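Local coordinates for large ribosomal subunit protein uL10 (Thermotoga maritima, PDB 1ZAV) that probably forms part of the ribosomal stalk, binding large-subunit rRNA and L7/L12 dimers and taking a central role in the ribosome's interaction with GTP-bound translation factors, at residues Gly52-Val57 against Val85-Glu90; Leu24-Asp29 against Glu95-Ile100. All coordinates share one frame; numbering follows the deposited sequence.

Interaction 1: residues Gly52-Val57 against Val85-Glu90; sequences GARFRV and VLYVTE
Arg54 and Tyr87 face each other as a hydrogen-bonded pair of the antiparallel ladder that joins strand 53-58, outermost in the sheet of this alpha/beta domain, to strand 83-88. The short strand segments run at 162° to one another. Two reciprocal pairs of backbone bonds hold them: Arg54 N to Tyr87 O and Tyr87 N to Arg54 O, then Arg56 N to Val85 O and Val85 N to Arg56 O, the last at 2.7 Å. Where the ladder ends, Gly52 O takes Thr89 N at 2.7 Å and, weakly, Glu90 N, so one carbonyl grips two successive amides. Ala53-Val88 and Phe55-Leu86 are the non-hydrogen-bonded pairs; their side chains share the sheet face covered by helices 35-49 and 94-106. There Leu86 CB meets the edge of the Phe55 ring, 3.7 Å from Phe55 CD1. Arg54, Arg56, Val85 and Tyr87 occupy the other face. With CG set between its backbone N and carbonyl carbon (chi1 60°), Tyr87 lays its ring across the neighbouring strand, under Arg54 CB in a CH-pi contact. Were the ring cut back to an alanine, Arg54 CB would probably lose its cover and a gap would open over the strand. Arg56 NE lies at the ring's edge, near its plane; the guanidinium plane is turned 82° from the ring, with Arg56 NH2 3.5 Å from Tyr87 OH.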
loop_
_atom_site.group_PDB
_atom_site.type_symbol
_atom_site.label_atom_id
_atom_site.label_comp_id
_atom_site.label_asym_id
_atom_site.label_seq_id
_atom_site.Cartn_x
_atom_site.Cartn_y
_atom_site.Cartn_z
ATOM N N GLY A 52 6.109 12.408 28.076
ATOM C CA GLY A 52 5.643 12.881 26.783
ATOM C C GLY A 52 4.191 12.597 26.480
ATOM O O GLY A 52 3.669 13.016 25.451
ATOM N N ALA A 53 3.536 11.878 27.377
ATOM C CA ALA A 53 2.129 11.552 27.202
ATOM C C ALA A 53 1.433 11.640 28.548
ATOM O O ALA A 53 2.034 11.354 29.590
ATOM C CB ALA A 53 1.980 10.143 26.618
ATOM N N ARG A 54 0.164 12.031 28.520
ATOM C CA ARG A 54 -0.637 12.152 29.730
ATOM C C ARG A 54 -2.029 11.599 29.495
ATOM O O ARG A 54 -2.519 11.635 28.374
ATOM C CB ARG A 54 -0.766 13.626 30.135
ATOM C CG ARG A 54 0.521 14.245 30.611
ATOM C CD ARG A 54 0.992 13.514 31.854
ATOM N NE ARG A 54 2.331 13.911 32.259
ATOM C CZ ARG A 54 2.658 15.128 32.671
ATOM N NH1 ARG A 54 1.733 16.082 32.731
ATOM N NH2 ARG A 54 3.908 15.386 33.033
ATOM N N PHE A 55 -2.644 11.068 30.549
ATOM C CA PHE A 55 -4.012 10.563 30.483
ATOM C C PHE A 55 -4.708 11.139 31.707
ATOM O O PHE A 55 -4.425 10.733 32.837
ATOM C CB PHE A 55 -4.084 9.025 30.541
ATOM C CG PHE A 55 -5.476 8.489 30.322
ATOM C CD1 PHE A 55 -6.096 8.626 29.079
ATOM C CD2 PHE A 55 -6.191 7.904 31.367
ATOM C CE1 PHE A 55 -7.412 8.193 28.878
ATOM C CE2 PHE A 55 -7.507 7.466 31.181
ATOM C CZ PHE A 55 -8.121 7.613 29.929
ATOM N N ARG A 56 -5.613 12.087 31.484
ATOM C CA ARG A 56 -6.326 12.723 32.584
ATOM C C ARG A 56 -7.824 12.877 32.340
ATOM O O ARG A 56 -8.255 13.191 31.229
ATOM C CB ARG A 56 -5.750 14.115 32.858
ATOM C CG ARG A 56 -4.283 14.154 33.238
ATOM C CD ARG A 56 -3.911 15.533 33.784
ATOM N NE ARG A 56 -4.048 16.595 32.788
ATOM C CZ ARG A 56 -3.906 17.893 33.052
ATOM N NH1 ARG A 56 -3.625 18.296 34.287
ATOM N NH2 ARG A 56 -4.029 18.792 32.083
ATOM N N VAL A 57 -8.610 12.644 33.386
ATOM C CA VAL A 57 -10.055 12.811 33.298
ATOM C C VAL A 57 -10.243 14.312 33.439
ATOM O O VAL A 57 -9.762 14.911 34.403
ATOM C CB VAL A 57 -10.789 12.106 34.456
ATOM C CG1 VAL A 57 -12.272 12.474 34.427
ATOM C CG2 VAL A 57 -10.619 10.591 34.335
ATOM N N VAL A 85 -8.888 12.480 28.716
ATOM C CA VAL A 85 -8.162 12.856 27.526
ATOM C C VAL A 85 -6.731 12.327 27.513
ATOM O O VAL A 85 -5.987 12.477 28.483
ATOM C CB VAL A 85 -8.168 14.412 27.366
ATOM C CG1 VAL A 85 -7.350 15.073 28.455
ATOM C CG2 VAL A 85 -7.648 14.792 26.033
ATOM N N LEU A 86 -6.363 11.702 26.401
ATOM C CA LEU A 86 -5.030 11.142 26.216
ATOM C C LEU A 86 -4.313 12.024 25.207
ATOM O O LEU A 86 -4.751 12.141 24.065
ATOM C CB LEU A 86 -5.140 9.711 25.675
ATOM C CG LEU A 86 -3.897 8.855 25.416
ATOM C CD1 LEU A 86 -4.340 7.466 24.962
ATOM C CD2 LEU A 86 -3.019 9.490 24.357
ATOM N N TYR A 87 -3.219 12.658 25.612
ATOM C CA TYR A 87 -2.503 13.504 24.674
ATOM C C TYR A 87 -1.011 13.280 24.706
ATOM O O TYR A 87 -0.462 12.835 25.718
ATOM C CB TYR A 87 -2.858 14.986 24.892
ATOM C CG TYR A 87 -2.548 15.532 26.262
ATOM C CD1 TYR A 87 -1.249 15.874 26.621
ATOM C CD2 TYR A 87 -3.563 15.744 27.185
ATOM C CE1 TYR A 87 -0.969 16.423 27.868
ATOM C CE2 TYR A 87 -3.297 16.291 28.436
ATOM C CZ TYR A 87 -1.999 16.631 28.766
ATOM O OH TYR A 87 -1.746 17.186 29.993
ATOM N N VAL A 88 -0.372 13.553 23.572
ATOM C CA VAL A 88 1.063 13.385 23.416
ATOM C C VAL A 88 1.722 14.716 23.092
ATOM O O VAL A 88 1.290 15.427 22.183
ATOM C CB VAL A 88 1.387 12.379 22.285
ATOM C CG1 VAL A 88 2.896 12.323 22.042
ATOM C CG2 VAL A 88 0.862 10.990 22.662
ATOM N N THR A 89 2.766 15.054 23.843
ATOM C CA THR A 89 3.476 16.302 23.612
ATOM C C THR A 89 4.876 16.037 23.064
ATOM O O THR A 89 5.490 16.922 22.464
ATOM C CB THR A 89 3.572 17.149 24.912
ATOM O OG1 THR A 89 4.040 16.334 25.990
ATOM C CG2 THR A 89 2.207 17.718 25.279
ATOM N N GLU A 90 5.380 14.823 23.268
ATOM C CA GLU A 90 6.697 14.469 22.764
ATOM C C GLU A 90 6.759 12.998 22.383
ATOM O O GLU A 90 6.327 12.143 23.149
ATOM C CB GLU A 90 7.790 14.772 23.793
ATOM C CG GLU A 90 9.175 14.723 23.157
ATOM C CD GLU A 90 10.315 14.910 24.140
ATOM O OE1 GLU A 90 11.459 15.076 23.671
ATOM O OE2 GLU A 90 10.079 14.887 25.368
#

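Interaction 2: residues Leu24-Asp29 against Glu95-Ile100; sequences LILFAD and EAVKII
Ala96 meets strand 24-28 through its methyl group: Ala96 CB lies 4.0 Å from Leu24 CD2. Val97 comes next and straddles two strand residues. Val97 CG2 presses on Leu24 CD2 at 3.7 Å, while Val97 CG1, anti to the backbone N (chi1 -178°), reaches Leu26 CD1 at 4.1 Å. One valine fork is therefore shared between Leu24 and Leu26, alternate residues whose side chains leave the strand on the same side. This is the helix-on-sheet packing of an alpha/beta domain: the short strand and helix segments run nearly parallel, 19° apart, their axes coming within 10.1 Å at closest approach, and the space between is filled by branched aliphatic groups. Ile99 packs instead on helix 35-49, placing helix 94-106 beside it. Ile100, one turn beyond Ala96, carries the contact onward. Ile100 CG2 lies 4.4 Å from Leu26 CD1, a looser touch, and the CG1 branch, anti to the backbone N at chi1 -166°, extends to bring Ile100 CD1 within 4.2 Å of Ala28 CB. Beyond this segment pair, Ile100 also packs against Leu86 and Leu114 on the strands flanking 24-28.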
loop_
_atom_site.group_PDB
_atom_site.type_symbol
_atom_site.label_atom_id
_atom_site.label_comp_id
_atom_site.label_asym_id
_atom_site.label_seq_id
_atom_site.Cartn_x
_atom_site.Cartn_y
_atom_site.Cartn_z
ATOM N N LEU A 24 -1.336 14.454 19.404
ATOM C CA LEU A 24 -2.462 13.556 19.584
ATOM C C LEU A 24 -3.324 14.019 20.746
ATOM O O LEU A 24 -2.819 14.456 21.783
ATOM C CB LEU A 24 -1.983 12.114 19.862
ATOM C CG LEU A 24 -3.071 11.181 20.424
ATOM C CD1 LEU A 24 -4.093 10.907 19.331
ATOM C CD2 LEU A 24 -2.474 9.855 20.907
ATOM N N ILE A 25 -4.631 13.945 20.536
ATOM C CA ILE A 25 -5.631 14.259 21.538
ATOM C C ILE A 25 -6.685 13.185 21.266
ATOM O O ILE A 25 -7.316 13.188 20.212
ATOM C CB ILE A 25 -6.277 15.669 21.345
ATOM C CG1 ILE A 25 -5.223 16.765 21.525
ATOM C CG2 ILE A 25 -7.383 15.876 22.373
ATOM C CD1 ILE A 25 -5.749 18.192 21.242
ATOM N N LEU A 26 -6.834 12.240 22.187
ATOM C CA LEU A 26 -7.824 11.185 22.031
ATOM C C LEU A 26 -8.774 11.236 23.224
ATOM O O LEU A 26 -8.350 11.287 24.384
ATOM C CB LEU A 26 -7.133 9.813 21.909
ATOM C CG LEU A 26 -8.035 8.583 21.737
ATOM C CD1 LEU A 26 -7.267 7.439 21.095
ATOM C CD2 LEU A 26 -8.592 8.178 23.085
ATOM N N PHE A 27 -10.072 11.234 22.932
ATOM C CA PHE A 27 -11.086 11.319 23.966
ATOM C C PHE A 27 -11.625 9.955 24.319
ATOM O O PHE A 27 -12.075 9.224 23.441
ATOM C CB PHE A 27 -12.210 12.214 23.475
ATOM C CG PHE A 27 -11.740 13.583 23.082
ATOM C CD1 PHE A 27 -11.580 14.578 24.045
ATOM C CD2 PHE A 27 -11.438 13.872 21.752
ATOM C CE1 PHE A 27 -11.125 15.856 23.688
ATOM C CE2 PHE A 27 -10.982 15.148 21.381
ATOM C CZ PHE A 27 -10.829 16.138 22.356
ATOM N N ALA A 28 -11.594 9.637 25.610
ATOM C CA ALA A 28 -12.048 8.339 26.108
ATOM C C ALA A 28 -13.023 8.387 27.280
ATOM O O ALA A 28 -12.953 9.271 28.140
ATOM C CB ALA A 28 -10.837 7.502 26.504
ATOM N N ASP A 29 -13.930 7.416 27.302
ATOM C CA ASP A 29 -14.896 7.261 28.381
ATOM C C ASP A 29 -14.161 6.345 29.355
ATOM O O ASP A 29 -13.907 5.186 29.034
ATOM C CB ASP A 29 -16.157 6.559 27.867
ATOM C CG ASP A 29 -17.120 6.185 28.979
ATOM O OD1 ASP A 29 -16.715 6.176 30.162
ATOM O OD2 ASP A 29 -18.289 5.881 28.666
ATOM N N GLU A 95 1.992 5.076 19.007
ATOM C CA GLU A 95 2.125 4.080 20.063
ATOM C C GLU A 95 1.173 4.288 21.258
ATOM O O GLU A 95 0.794 3.332 21.926
ATOM C CB GLU A 95 3.572 4.039 20.561
ATOM C CG GLU A 95 3.792 3.100 21.740
ATOM C CD GLU A 95 3.606 1.638 21.369
ATOM O OE1 GLU A 95 3.538 0.795 22.291
ATOM O OE2 GLU A 95 3.536 1.333 20.159
ATOM N N ALA A 96 0.798 5.534 21.539
ATOM C CA ALA A 96 -0.104 5.799 22.658
ATOM C C ALA A 96 -1.507 5.296 22.332
ATOM O O ALA A 96 -2.225 4.813 23.208
ATOM C CB ALA A 96 -0.143 7.301 22.977
ATOM N N VAL A 97 -1.907 5.423 21.074
ATOM C CA VAL A 97 -3.227 4.940 20.684
ATOM C C VAL A 97 -3.251 3.415 20.886
ATOM O O VAL A 97 -4.189 2.866 21.468
ATOM C CB VAL A 97 -3.540 5.290 19.221
ATOM C CG1 VAL A 97 -4.956 4.813 18.864
ATOM C CG2 VAL A 97 -3.420 6.815 19.007
ATOM N N LYS A 98 -2.201 2.740 20.430
ATOM C CA LYS A 98 -2.105 1.285 20.581
ATOM C C LYS A 98 -2.168 0.870 22.044
ATOM O O LYS A 98 -2.823 -0.116 22.398
ATOM C CB LYS A 98 -0.796 0.766 19.983
ATOM C CG LYS A 98 -0.664 -0.758 20.041
ATOM C CD LYS A 98 0.767 -1.217 19.804
ATOM C CE LYS A 98 1.373 -0.583 18.558
ATOM N NZ LYS A 98 0.639 -0.939 17.309
ATOM N N ILE A 99 -1.465 1.616 22.893
ATOM C CA ILE A 99 -1.443 1.323 24.317
ATOM C C ILE A 99 -2.829 1.393 24.963
ATOM O O ILE A 99 -3.216 0.493 25.705
ATOM C CB ILE A 99 -0.461 2.280 25.079
ATOM C CG1 ILE A 99 0.982 1.960 24.677
ATOM C CG2 ILE A 99 -0.619 2.120 26.596
ATOM C CD1 ILE A 99 2.020 2.933 25.217
ATOM N N ILE A 100 -3.588 2.450 24.686
ATOM C CA ILE A 100 -4.894 2.561 25.311
ATOM C C ILE A 100 -5.905 1.622 24.661
ATOM O O ILE A 100 -6.857 1.178 25.302
ATOM C CB ILE A 100 -5.424 4.016 25.271
ATOM C CG1 ILE A 100 -6.607 4.159 26.237
ATOM C CG2 ILE A 100 -5.827 4.379 23.859
ATOM C CD1 ILE A 100 -7.125 5.583 26.369
#

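Overall arrangement
The centres of interactions 1 and 2 lie about 8 Å apart; both reach the same sheet, where strand 83-88 is flanked by 53-58 and 24-28. Along the chain the segments come in the order 24-29, 52-57, 85-90, 95-100, so both segments of interaction 1 fall between those of interaction 2. Strand 83-88 leads into helix 94-106, which folds back over the sheet. Probable backbone hydrogen bonds join Leu86 O to Leu26 N and Val88 N to Leu24 O, and Leu86 packs on Leu24. Of interaction 1, the face carrying Ala53, Phe55, Leu86 and Val88 joins the apolar layer under helix 94-106, within the L10 family region and distinct in sequence from the L7/L12-binding region at residues 138-180.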